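Local coordinates for protein T-box transcription factor TBX21 (Mus musculus, PDB 5T1J) that binds DNA sequence-specifically through its T-box domain, switching on Th1 genes such as that for IFN-gamma while repressing the Th2 and Th17 programs, at residues A[63-68]-A[94-99]. Sequence-based numbering, arbitrary orientation.
Sequences FVDVVL and NRLYVH
Val-64 and Tyr-97 hold the two strands together as an antiparallel hydrogen-bonded pair. Val-64 N gives its hydrogen to Tyr-97 O over 2.7 Å, and Tyr-97 N returns one to Val-64 O, also at 2.7 Å. The short strand axes run at 159° to each other. One residue back along 63-68, Phe-63 faces Val-98 in a non-hydrogen-bonded pair, with their CB atoms 3.8 Å apart.

The tight part lies on the face carrying Phe-63, Asp-65 and Leu-96. With chi1 at 70°, the Phe-63 ring sits over its own backbone and swings along the sheet to Leu-96, which meets it obliquely, CG and CD2 lying against ring atoms CD1 and CE1; Phe-63 CD1 to Leu-96 CG is 3.4 Å. The other branch, Leu-96 CD1, rests on Asp-65 CB at 3.7 Å. On the other face, Val-64 CG1 is a looser 4.3 Å from Tyr-97 CB, and Leu-119 touches both side chains.

Toward Asn-94 the ladder frays. Here the Asn-94 side chain crosses that of Asp-65 at about a right angle, with Asn-94 ND2 2.8 Å from Asp-65 OD2, but the amide also crowds the Val-66 backbone and its orientation is doubtful. Arg-146 on strand 142-151 forms a salt bridge to the same Asp-65 OD2. The CB of Arg-95 points away from 63-68; this partly exposed residue packs on Pro-103 of the second subunit.

This is the joining of strands 59-70 and 96-105 within the T-box, a p53-like DNA-binding domain, some 10 Å from the nucleic acid at the nearest atoms. Between 63-68 and 94-99 the pairing rests on two backbone bonds and apolar packing, continued by backbone bonding of His-99 with Met-62, while the buried charge of Asp-65 is probably balanced by Arg-146.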
ATOM      1  N   PHE A  63      -6.663  -1.276   4.047  1.00 87.34           N
ATOM      2  CA  PHE A  63      -6.364  -1.158   2.649  1.00 86.40           C
ATOM      3  C   PHE A  63      -7.029  -2.331   1.940  1.00 86.00           C
ATOM      4  O   PHE A  63      -7.313  -3.376   2.555  1.00 86.64           O
ATOM      5  CB  PHE A  63      -4.861  -1.170   2.395  1.00 86.71           C
ATOM      6  CG  PHE A  63      -4.200  -2.513   2.648  1.00 87.46           C
ATOM      7  CD1 PHE A  63      -3.579  -3.209   1.623  1.00 87.25           C
ATOM      8  CD2 PHE A  63      -4.156  -3.054   3.933  1.00 88.54           C
ATOM      9  CE1 PHE A  63      -2.951  -4.435   1.869  1.00 88.13           C
ATOM     10  CE2 PHE A  63      -3.524  -4.279   4.176  1.00 89.42           C
ATOM     11  CZ  PHE A  63      -2.916  -4.964   3.133  1.00 89.21           C
ATOM     12  N   VAL A  64      -7.222  -2.196   0.636  1.00 91.02           N
ATOM     13  CA  VAL A  64      -7.813  -3.286  -0.065  1.00 90.71           C
ATOM     14  C   VAL A  64      -6.857  -3.571  -1.184  1.00 90.40           C
ATOM     15  O   VAL A  64      -6.183  -2.666  -1.670  1.00 90.12           O
ATOM     16  CB  VAL A  64      -9.253  -2.947  -0.598  1.00 90.01           C
ATOM     17  CG1 VAL A  64      -9.214  -2.330  -2.014  1.00 89.08           C
ATOM     18  CG2 VAL A  64     -10.087  -4.162  -0.659  1.00 90.18           C
ATOM     19  N   ASP A  65      -6.741  -4.843  -1.522  1.00103.73           N
ATOM     20  CA  ASP A  65      -5.981  -5.264  -2.669  1.00103.54           C
ATOM     21  C   ASP A  65      -6.855  -6.278  -3.494  1.00103.19           C
ATOM     22  O   ASP A  65      -7.623  -7.087  -2.921  1.00106.78           O
ATOM     23  CB  ASP A  65      -4.647  -5.818  -2.222  1.00104.52           C
ATOM     24  CG  ASP A  65      -4.753  -7.201  -1.687  1.00105.36           C
ATOM     25  OD1 ASP A  65      -5.773  -7.502  -1.052  1.00105.45           O
ATOM     26  OD2 ASP A  65      -3.838  -8.005  -1.932  1.00106.05           O
ATOM     27  N   VAL A  66      -6.814  -6.169  -4.826  1.00103.54           N
ATOM     28  CA  VAL A  66      -7.511  -7.090  -5.703  1.00103.29           C
ATOM     29  C   VAL A  66      -6.613  -8.228  -6.214  1.00103.91           C
ATOM     30  O   VAL A  66      -5.751  -8.031  -7.081  1.00103.85           O
ATOM     31  CB  VAL A  66      -8.119  -6.325  -6.893  1.00102.34           C
ATOM     32  CG1 VAL A  66      -7.060  -5.502  -7.612  1.00102.18           C
ATOM     33  CG2 VAL A  66      -8.825  -7.284  -7.856  1.00102.86           C
ATOM     34  N   VAL A  67      -6.788  -9.417  -5.645  1.00106.12           N
ATOM     35  CA  VAL A  67      -6.020 -10.587  -6.062  1.00103.78           C
ATOM     36  C   VAL A  67      -6.656 -11.227  -7.307  1.00103.39           C
ATOM     37  O   VAL A  67      -7.865 -11.123  -7.516  1.00108.55           O
ATOM     38  CB  VAL A  67      -5.920 -11.606  -4.919  1.00120.48           C
ATOM     39  CG1 VAL A  67      -7.288 -11.921  -4.384  1.00125.70           C
ATOM     40  CG2 VAL A  67      -5.199 -12.875  -5.360  1.00107.83           C
ATOM     41  N   LEU A  68      -5.828 -11.845  -8.148  1.00106.57           N
ATOM     42  CA  LEU A  68      -6.249 -12.502  -9.391  1.00114.91           C
ATOM     43  C   LEU A  68      -6.698 -13.961  -9.209  1.00120.66           C
ATOM     44  O   LEU A  68      -5.917 -14.824  -8.788  1.00110.68           O
ATOM     45  CB  LEU A  68      -5.090 -12.411 -10.378  1.00104.80           C
ATOM     46  CG  LEU A  68      -5.135 -12.891 -11.798  1.00109.88           C
ATOM     47  CD1 LEU A  68      -4.132 -12.069 -12.564  1.00100.65           C
ATOM     48  CD2 LEU A  68      -4.714 -14.332 -11.774  1.00117.68           C
ATOM     49  N   ASN A  94      -2.088  -7.694  -8.651  1.00 84.99           N
ATOM     50  CA  ASN A  94      -2.624  -6.797  -7.627  1.00100.55           C
ATOM     51  C   ASN A  94      -1.892  -5.449  -7.572  1.00125.62           C
ATOM     52  O   ASN A  94      -0.828  -5.294  -8.162  1.00156.46           O
ATOM     53  CB  ASN A  94      -2.522  -7.470  -6.251  1.00160.55           C
ATOM     54  CG  ASN A  94      -3.386  -6.813  -5.207  1.00206.84           C
ATOM     55  OD1 ASN A  94      -3.194  -5.655  -4.858  1.00186.71           O
ATOM     56  ND2 ASN A  94      -4.280  -7.592  -4.628  1.00175.22           N
ATOM     57  N   ARG A  95      -2.458  -4.507  -6.823  1.00211.84           N
ATOM     58  CA  ARG A  95      -1.798  -3.270  -6.382  1.00185.24           C
ATOM     59  C   ARG A  95      -2.630  -2.789  -5.243  1.00144.29           C
ATOM     60  O   ARG A  95      -3.887  -2.841  -5.319  1.00108.16           O
ATOM     61  CB  ARG A  95      -1.688  -2.138  -7.413  1.00108.86           C
ATOM     62  CG  ARG A  95      -0.768  -2.398  -8.536  1.00 92.75           C
ATOM     63  CD  ARG A  95       0.268  -1.321  -8.781  1.00123.44           C
ATOM     64  NE  ARG A  95       1.004  -1.643 -10.003  1.00112.00           N
ATOM     65  CZ  ARG A  95       1.445  -2.855 -10.381  1.00 96.04           C
ATOM     66  NH1 ARG A  95       1.345  -3.919  -9.595  1.00 90.21           N
ATOM     67  NH2 ARG A  95       2.053  -3.001 -11.561  1.00 84.27           N
ATOM     68  N   LEU A  96      -1.950  -2.519  -4.130  1.00 92.03           N
ATOM     69  CA  LEU A  96      -2.681  -2.177  -2.936  1.00 86.22           C
ATOM     70  C   LEU A  96      -3.409  -0.837  -3.095  1.00 85.54           C
ATOM     71  O   LEU A  96      -2.989   0.024  -3.879  1.00 85.35           O
ATOM     72  CB  LEU A  96      -1.759  -2.197  -1.727  1.00 87.28           C
ATOM     73  CG  LEU A  96      -1.561  -3.590  -1.116  1.00 88.07           C
ATOM     74  CD1 LEU A  96      -1.160  -4.651  -2.105  1.00106.98           C
ATOM     75  CD2 LEU A  96      -0.533  -3.526  -0.025  1.00 89.26           C
ATOM     76  N   TYR A  97      -4.507  -0.692  -2.353  1.00 79.25           N
ATOM     77  CA  TYR A  97      -5.188   0.580  -2.177  1.00 78.93           C
ATOM     78  C   TYR A  97      -5.631   0.768  -0.738  1.00 79.46           C
ATOM     79  O   TYR A  97      -6.708   0.224  -0.353  1.00 79.37           O
ATOM     80  CB  TYR A  97      -6.408   0.690  -3.082  1.00 78.10           C
ATOM     81  CG  TYR A  97      -7.011   2.081  -3.136  1.00 77.89           C
ATOM     82  CD1 TYR A  97      -6.658   2.971  -4.144  1.00 77.67           C
ATOM     83  CD2 TYR A  97      -7.940   2.500  -2.178  1.00 78.10           C
ATOM     84  CE1 TYR A  97      -7.217   4.231  -4.203  1.00 77.65           C
ATOM     85  CE2 TYR A  97      -8.498   3.759  -2.226  1.00 78.09           C
ATOM     86  CZ  TYR A  97      -8.133   4.624  -3.240  1.00 77.87           C
ATOM     87  OH  TYR A  97      -8.677   5.882  -3.310  1.00 78.02           O
ATOM     88  N   VAL A  98      -4.842   1.575  -0.007  1.00 81.27           N
ATOM     89  CA  VAL A  98      -5.111   2.025   1.353  1.00 81.93           C
ATOM     90  C   VAL A  98      -6.123   3.169   1.391  1.00 81.65           C
ATOM     91  O   VAL A  98      -5.982   4.151   0.649  1.00 81.35           O
ATOM     92  CB  VAL A  98      -3.741   2.498   2.079  1.00 82.86           C
ATOM     93  CG1 VAL A  98      -2.874   3.326   1.156  1.00 82.72           C
ATOM     94  CG2 VAL A  98      -3.968   3.288   3.392  1.00 83.59           C
ATOM     95  N   HIS A  99      -7.132   3.042   2.252  1.00 91.29           N
ATOM     96  CA  HIS A  99      -8.157   4.063   2.457  1.00 91.31           C
ATOM     97  C   HIS A  99      -7.601   5.480   2.596  1.00 91.68           C
ATOM     98  O   HIS A  99      -6.596   5.694   3.310  1.00 92.36           O
ATOM     99  CB  HIS A  99      -8.992   3.670   3.685  1.00 91.99           C
ATOM    100  CG  HIS A  99     -10.317   4.358   3.756  1.00 92.03           C
ATOM    101  ND1 HIS A  99     -10.510   5.655   3.330  1.00 91.93           N
ATOM    102  CD2 HIS A  99     -11.559   3.863   4.009  1.00100.23           C
ATOM    103  CE1 HIS A  99     -11.791   5.964   3.420  1.00100.52           C
ATOM    104  NE2 HIS A  99     -12.456   4.888   3.818  1.00116.95           N
TER